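Putative sugar binding protein (Bacteroides vulgatus ATCC 8482, PDB 3KEZ) probably binds sugars at the bacterial outer membrane as a calcium-containing member of the SusD family of nutrient-binding proteins. Local coordinates at residues G135-K140 against H436-P441; A144-P149 against P161-V166. All blocks are in the same frame, centred on the assembly; numbering follows the deposited sequence.

Contact 1: residues G135-K140 against H436-P441; sequences GYPYLK and HKILLP. With EDO (1,2-ethanediol), chain E; PO4 (phosphate ion), chain D.
Y136 lays its phenol ring over the side chain of L439, and this CH-pi contact is the heart of the junction between 135-140 and 436-441. The methyl CD1 of L439 sits 3.5 Å from the centroid of the Y136 ring and only 4° off the ring normal. The ring is brought there by a first torsion that sets CG anti to the carbonyl carbon (chi1 -72°). The other L439 methyl, CD2, packs 3.3 Å from O of G135, the first residue to leave helical geometry after helix 109-134. I438 meets the same ring at its edge, where its CD1 lies 3.9 Å from CD1 of Y136. On the opposite face, NZ of K140 stands over the ring centre and is hydrogen-bonded to O of W433, so the ring lies between a leucine methyl and a lysine amino group, probably charged.

Toward the hydroxyl the packing gives way to water, and beyond H436 to a phosphate. OH of Y136 approaches CA of H436 at 3.4 Å, and one water donates to O of H436 while bonding only weakly to that hydroxyl. The phosphate oxygen O4 takes hydrogen bonds from both N and ND1 of H436, the latter 2.6 Å long and near the imidazole plane. At the backbone, N of Y136 donates to O2 of an ethanediol that also lies against CD2 of the ring. Both molecules probably come from the crystallisation liquor. The direct chemistry between the segments is thus apolar, implying that ring-methyl packing joins the end of helix 109-134 to the loop before helix 444-449, while N of Y136 and the two H436 nitrogens bond to ethanediol and phosphate.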
loop_
_atom_site.group_PDB
_atom_site.type_symbol
_atom_site.label_atom_id
_atom_site.label_comp_id
_atom_site.label_asym_id
_atom_site.label_seq_id
_atom_site.Cartn_x
_atom_site.Cartn_y
_atom_site.Cartn_z
ATOM N N GLY A 135 6.185 -8.715 10.966
ATOM C CA GLY A 135 7.623 -8.749 11.260
ATOM C C GLY A 135 8.255 -7.373 11.367
ATOM O O GLY A 135 7.870 -6.438 10.662
ATOM N N TYR A 136 9.230 -7.238 12.270
ATOM C CA TYR A 136 9.978 -5.993 12.405
ATOM C C TYR A 136 10.626 -5.567 11.078
ATOM O O TYR A 136 11.024 -6.404 10.273
ATOM C CB TYR A 136 11.036 -6.113 13.514
ATOM C CG TYR A 136 10.424 -6.136 14.865
ATOM C CD1 TYR A 136 9.693 -5.067 15.323
ATOM C CD2 TYR A 136 10.591 -7.208 15.701
ATOM C CE1 TYR A 136 9.111 -5.071 16.602
ATOM C CE2 TYR A 136 10.020 -7.220 16.962
ATOM C CZ TYR A 136 9.278 -6.160 17.401
ATOM O OH TYR A 136 8.719 -6.178 18.660
ATOM N N PRO A 137 10.709 -4.250 10.834
ATOM C CA PRO A 137 11.307 -3.727 9.588
ATOM C C PRO A 137 12.702 -4.257 9.353
ATOM O O PRO A 137 13.499 -4.385 10.298
ATOM C CB PRO A 137 11.375 -2.217 9.833
ATOM C CG PRO A 137 11.217 -2.054 11.295
ATOM C CD PRO A 137 10.410 -3.180 11.786
ATOM N N TYR A 138 12.992 -4.518 8.093
ATOM C CA TYR A 138 14.248 -5.086 7.643
ATOM C C TYR A 138 15.446 -4.383 8.278
ATOM O O TYR A 138 16.297 -5.036 8.894
ATOM C CB TYR A 138 14.338 -5.005 6.119
ATOM C CG TYR A 138 15.580 -5.671 5.608
ATOM C CD1 TYR A 138 16.779 -4.969 5.534
ATOM C CD2 TYR A 138 15.582 -7.035 5.253
ATOM C CE1 TYR A 138 17.927 -5.572 5.105
ATOM C CE2 TYR A 138 16.738 -7.644 4.833
ATOM C CZ TYR A 138 17.910 -6.903 4.773
ATOM O OH TYR A 138 19.080 -7.466 4.379
ATOM N N LEU A 139 15.487 -3.047 8.165
ATOM C CA LEU A 139 16.655 -2.298 8.603
ATOM C C LEU A 139 16.874 -2.240 10.113
ATOM O O LEU A 139 17.935 -1.816 10.556
ATOM C CB LEU A 139 16.646 -0.894 8.016
ATOM C CG LEU A 139 16.816 -0.888 6.533
ATOM C CD1 LEU A 139 16.494 0.511 6.070
ATOM C CD2 LEU A 139 18.311 -1.345 6.195
ATOM N N LYS A 140 15.919 -2.697 10.905
ATOM C CA LYS A 140 16.157 -2.857 12.351
ATOM C C LYS A 140 17.360 -3.779 12.635
ATOM O O LYS A 140 18.199 -3.487 13.499
ATOM C CB LYS A 140 14.912 -3.402 13.061
ATOM C CG LYS A 140 15.032 -3.506 14.585
ATOM C CD LYS A 140 13.727 -3.931 15.255
ATOM C CE LYS A 140 13.792 -4.021 16.774
ATOM N NZ LYS A 140 12.610 -4.746 17.338
ATOM N N HIS A 436 6.451 -3.249 20.534
ATOM C CA HIS A 436 6.073 -4.592 20.102
ATOM C C HIS A 436 4.758 -4.600 19.395
ATOM O O HIS A 436 4.490 -5.509 18.608
ATOM C CB HIS A 436 6.083 -5.572 21.252
ATOM C CG HIS A 436 4.892 -5.478 22.168
ATOM N ND1 HIS A 436 4.773 -4.498 23.131
ATOM C CD2 HIS A 436 3.807 -6.281 22.314
ATOM C CE1 HIS A 436 3.658 -4.690 23.822
ATOM N NE2 HIS A 436 3.049 -5.764 23.346
ATOM N N LYS A 437 3.961 -3.551 19.590
ATOM C CA LYS A 437 2.629 -3.514 18.995
ATOM C C LYS A 437 2.594 -2.857 17.628
ATOM O O LYS A 437 1.531 -2.777 17.046
ATOM C CB LYS A 437 1.598 -2.882 19.935
ATOM C CG LYS A 437 1.543 -3.592 21.263
ATOM C CD LYS A 437 0.328 -3.238 22.143
ATOM C CE LYS A 437 -0.818 -4.253 21.934
ATOM N NZ LYS A 437 -2.021 -3.997 22.807
ATOM N N ILE A 438 3.739 -2.441 17.069
ATOM C CA ILE A 438 3.735 -2.037 15.666
ATOM C C ILE A 438 3.503 -3.254 14.757
ATOM O O ILE A 438 3.206 -3.094 13.567
ATOM C CB ILE A 438 5.030 -1.326 15.157
ATOM C CG1 ILE A 438 6.254 -2.172 15.500
ATOM C CG2 ILE A 438 5.087 0.128 15.593
ATOM C CD1 ILE A 438 7.375 -1.986 14.552
ATOM N N LEU A 439 3.675 -4.460 15.324
ATOM C CA LEU A 439 3.327 -5.728 14.671
ATOM C C LEU A 439 1.983 -6.248 15.186
ATOM O O LEU A 439 1.758 -6.272 16.393
ATOM C CB LEU A 439 4.385 -6.813 14.963
ATOM C CG LEU A 439 5.824 -6.376 14.747
ATOM C CD1 LEU A 439 6.791 -7.519 15.011
ATOM C CD2 LEU A 439 6.032 -5.775 13.314
ATOM N N LEU A 440 1.094 -6.675 14.283
ATOM C CA LEU A 440 -0.088 -7.422 14.741
ATOM C C LEU A 440 0.406 -8.738 15.358
ATOM O O LEU A 440 1.431 -9.306 14.930
ATOM C CB LEU A 440 -1.123 -7.695 13.613
ATOM C CG LEU A 440 -1.971 -6.539 13.047
ATOM C CD1 LEU A 440 -2.937 -7.005 11.948
ATOM C CD2 LEU A 440 -2.761 -5.818 14.128
ATOM N N PRO A 441 -0.299 -9.211 16.396
ATOM C CA PRO A 441 0.054 -10.526 16.873
ATOM C C PRO A 441 -0.348 -11.595 15.857
ATOM O O PRO A 441 -1.254 -11.365 15.016
ATOM C CB PRO A 441 -0.740 -10.649 18.175
ATOM C CG PRO A 441 -1.980 -9.771 17.944
ATOM C CD PRO A 441 -1.572 -8.704 16.972
HETATM C C1 EDO E . 9.885 -10.845 15.957
HETATM O O1 EDO E . 11.020 -11.662 15.629
HETATM C C2 EDO E . 9.052 -10.412 14.742
HETATM O O2 EDO E . 9.781 -9.819 13.646
HETATM P P PO4 D . 7.793 -2.402 24.225
HETATM O O1 PO4 D . 8.392 -3.701 24.666
HETATM O O2 PO4 D . 7.177 -1.626 25.356
HETATM O O3 PO4 D . 8.890 -1.532 23.629
HETATM O O4 PO4 D . 6.720 -2.748 23.229
HETATM O O HOH W 1 5.719 -7.850 18.658
#

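Contact 2: residues A144-P149 against P161-V166; sequences ASLGVP and PARNTV. With EDO (1,2-ethanediol), chain E.
Segments 144-149 and 161-166 run roughly antiparallel, their end-to-end directions 144° apart, and are joined by a single beta bridge between L146 and T165, without regular strand. The pairing closes a loop that leads into helix 166-183, with T165 at the N-cap. Backbone bonds flank the bridge: N of V166 donates to O of S145 at 2.8 Å and an angle of 169°, and N of G147 donates to O of N164. Farther along, N of N164 donates a hydrogen bond to O of V148 at 3.1 Å.

R163 supplies the main side-chain grip. Bent at its third torsion (chi3 72°), it turns its guanidinium side-on to O of G147, which accepts from NE at 2.7 Å and from NH2 at 2.8 Å. That oxygen lies in the guanidinium plane, while CB of L146 rests over the centre of one face. Outside the pair, NH1 donates to O of K454 and NH2 to OD1 of N456, tying the arginine to the C-terminal region. A methionine here would probably leave the carbonyl of G147 without its two donors and sever the links to K454 and N456.

At the far end, the rings of P149 and P161 pack together, CB of P149 lying 3.9 Å from CG of P161. V148 points away from the pairing and packs against helices 80-96 and 109-134. The amide of N164 bridges neighbouring backbone and side chain, OD1 accepting from N of I150 and ND2 donating to OE1 of E168, which also accepts from N of T165. At G147 the lack of a side chain matters: a beta carbon there would lie 3.3 Å from CA of V166.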
loop_
_atom_site.group_PDB
_atom_site.type_symbol
_atom_site.label_atom_id
_atom_site.label_comp_id
_atom_site.label_asym_id
_atom_site.label_seq_id
_atom_site.Cartn_x
_atom_site.Cartn_y
_atom_site.Cartn_z
ATOM N N ALA A 144 16.897 -10.008 10.340
ATOM C CA ALA A 144 17.166 -11.128 11.242
ATOM C C ALA A 144 15.913 -11.560 12.042
ATOM O O ALA A 144 15.799 -12.708 12.409
ATOM C CB ALA A 144 18.298 -10.811 12.162
ATOM N N SER A 145 14.993 -10.651 12.304
ATOM C CA SER A 145 13.746 -10.998 12.979
ATOM C C SER A 145 12.890 -11.992 12.182
ATOM O O SER A 145 13.118 -12.255 11.013
ATOM C CB SER A 145 12.916 -9.728 13.201
ATOM O OG SER A 145 13.507 -8.949 14.226
ATOM N N LEU A 146 11.871 -12.502 12.828
ATOM C CA LEU A 146 10.924 -13.396 12.182
ATOM C C LEU A 146 9.966 -12.604 11.268
ATOM O O LEU A 146 9.389 -11.599 11.692
ATOM C CB LEU A 146 10.127 -14.123 13.246
ATOM C CG LEU A 146 10.897 -15.098 14.132
ATOM C CD1 LEU A 146 9.956 -15.649 15.185
ATOM C CD2 LEU A 146 11.477 -16.243 13.321
ATOM N N GLY A 147 9.864 -13.041 10.014
ATOM C CA GLY A 147 8.813 -12.619 9.116
ATOM C C GLY A 147 7.615 -13.555 9.274
ATOM O O GLY A 147 7.071 -13.696 10.383
ATOM N N VAL A 148 7.238 -14.201 8.173
ATOM C CA VAL A 148 6.131 -15.170 8.141
ATOM C C VAL A 148 6.577 -16.400 7.348
ATOM O O VAL A 148 7.637 -16.381 6.730
ATOM C CB VAL A 148 4.895 -14.560 7.497
ATOM C CG1 VAL A 148 4.425 -13.323 8.293
ATOM C CG2 VAL A 148 5.203 -14.197 6.025
ATOM N N PRO A 149 5.772 -17.479 7.343
ATOM C CA PRO A 149 6.118 -18.587 6.476
ATOM C C PRO A 149 6.048 -18.273 4.998
ATOM O O PRO A 149 5.053 -17.741 4.520
ATOM C CB PRO A 149 5.047 -19.651 6.809
ATOM C CG PRO A 149 4.639 -19.332 8.215
ATOM C CD PRO A 149 4.659 -17.824 8.247
ATOM N N PRO A 161 4.002 -24.962 8.661
ATOM C CA PRO A 161 5.275 -24.292 8.501
ATOM C C PRO A 161 5.595 -23.336 9.653
ATOM O O PRO A 161 4.693 -22.776 10.289
ATOM C CB PRO A 161 5.109 -23.541 7.170
ATOM C CG PRO A 161 3.686 -23.243 7.090
ATOM C CD PRO A 161 2.949 -24.314 7.861
ATOM N N ALA A 162 6.887 -23.194 9.911
ATOM C CA ALA A 162 7.406 -22.220 10.855
ATOM C C ALA A 162 7.651 -20.916 10.076
ATOM O O ALA A 162 7.718 -20.892 8.820
ATOM C CB ALA A 162 8.715 -22.711 11.453
ATOM N N ARG A 163 7.810 -19.833 10.831
ATOM C CA ARG A 163 8.040 -18.526 10.260
ATOM C C ARG A 163 9.469 -18.475 9.694
ATOM O O ARG A 163 10.416 -18.918 10.344
ATOM C CB ARG A 163 7.864 -17.467 11.351
ATOM C CG ARG A 163 6.446 -17.341 11.839
ATOM C CD ARG A 163 6.335 -16.407 13.017
ATOM N NE ARG A 163 6.509 -15.018 12.623
ATOM C CZ ARG A 163 6.460 -13.983 13.447
ATOM N NH1 ARG A 163 6.228 -14.165 14.737
ATOM N NH2 ARG A 163 6.657 -12.749 12.961
ATOM N N ASN A 164 9.614 -18.011 8.460
ATOM C CA ASN A 164 10.948 -17.654 7.946
ATOM C C ASN A 164 11.398 -16.287 8.485
ATOM O O ASN A 164 10.624 -15.577 9.140
ATOM C CB ASN A 164 10.897 -17.646 6.430
ATOM C CG ASN A 164 10.729 -19.025 5.883
ATOM O OD1 ASN A 164 9.602 -19.512 5.674
ATOM N ND2 ASN A 164 11.840 -19.711 5.753
ATOM N N THR A 165 12.631 -15.891 8.205
ATOM C CA THR A 165 13.084 -14.608 8.685
ATOM C C THR A 165 12.587 -13.515 7.750
ATOM O O THR A 165 12.199 -13.778 6.574
ATOM C CB THR A 165 14.610 -14.527 8.799
ATOM O OG1 THR A 165 15.165 -14.706 7.505
ATOM C CG2 THR A 165 15.157 -15.574 9.804
ATOM N N VAL A 166 12.593 -12.289 8.263
ATOM C CA VAL A 166 12.276 -11.135 7.436
ATOM C C VAL A 166 13.219 -11.106 6.204
ATOM O O VAL A 166 12.759 -10.869 5.097
ATOM C CB VAL A 166 12.298 -9.822 8.239
ATOM C CG1 VAL A 166 12.347 -8.632 7.315
ATOM C CG2 VAL A 166 11.116 -9.746 9.236
HETATM C C1 EDO E . 9.885 -10.845 15.957
HETATM O O1 EDO E . 11.020 -11.662 15.629
HETATM C C2 EDO E . 9.052 -10.412 14.742
HETATM O O2 EDO E . 9.781 -9.819 13.646
#

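Overall arrangement
Contact 2, closed by segments only 12 residues apart, falls within the long loop of chain that contact 1 completes across nearly 300 residues. Their centres are about 12 Å apart and they touch directly: CG2 of V166 packs 3.5 Å from O of Y136, and OG of S145, hydrogen-bonded to OD2 of D141, merely packs 3.7 Å from CD2 of the Y136 ring. One ethanediol joins both, since it bonds to N of Y136 and to the backbone N and O of L146. Both contacts also reach N456, near the C-terminus, through O of L440 and through the guanidinium of R163. They lie away from the calcium site formed by N261, Q322, E325, D329 and N331.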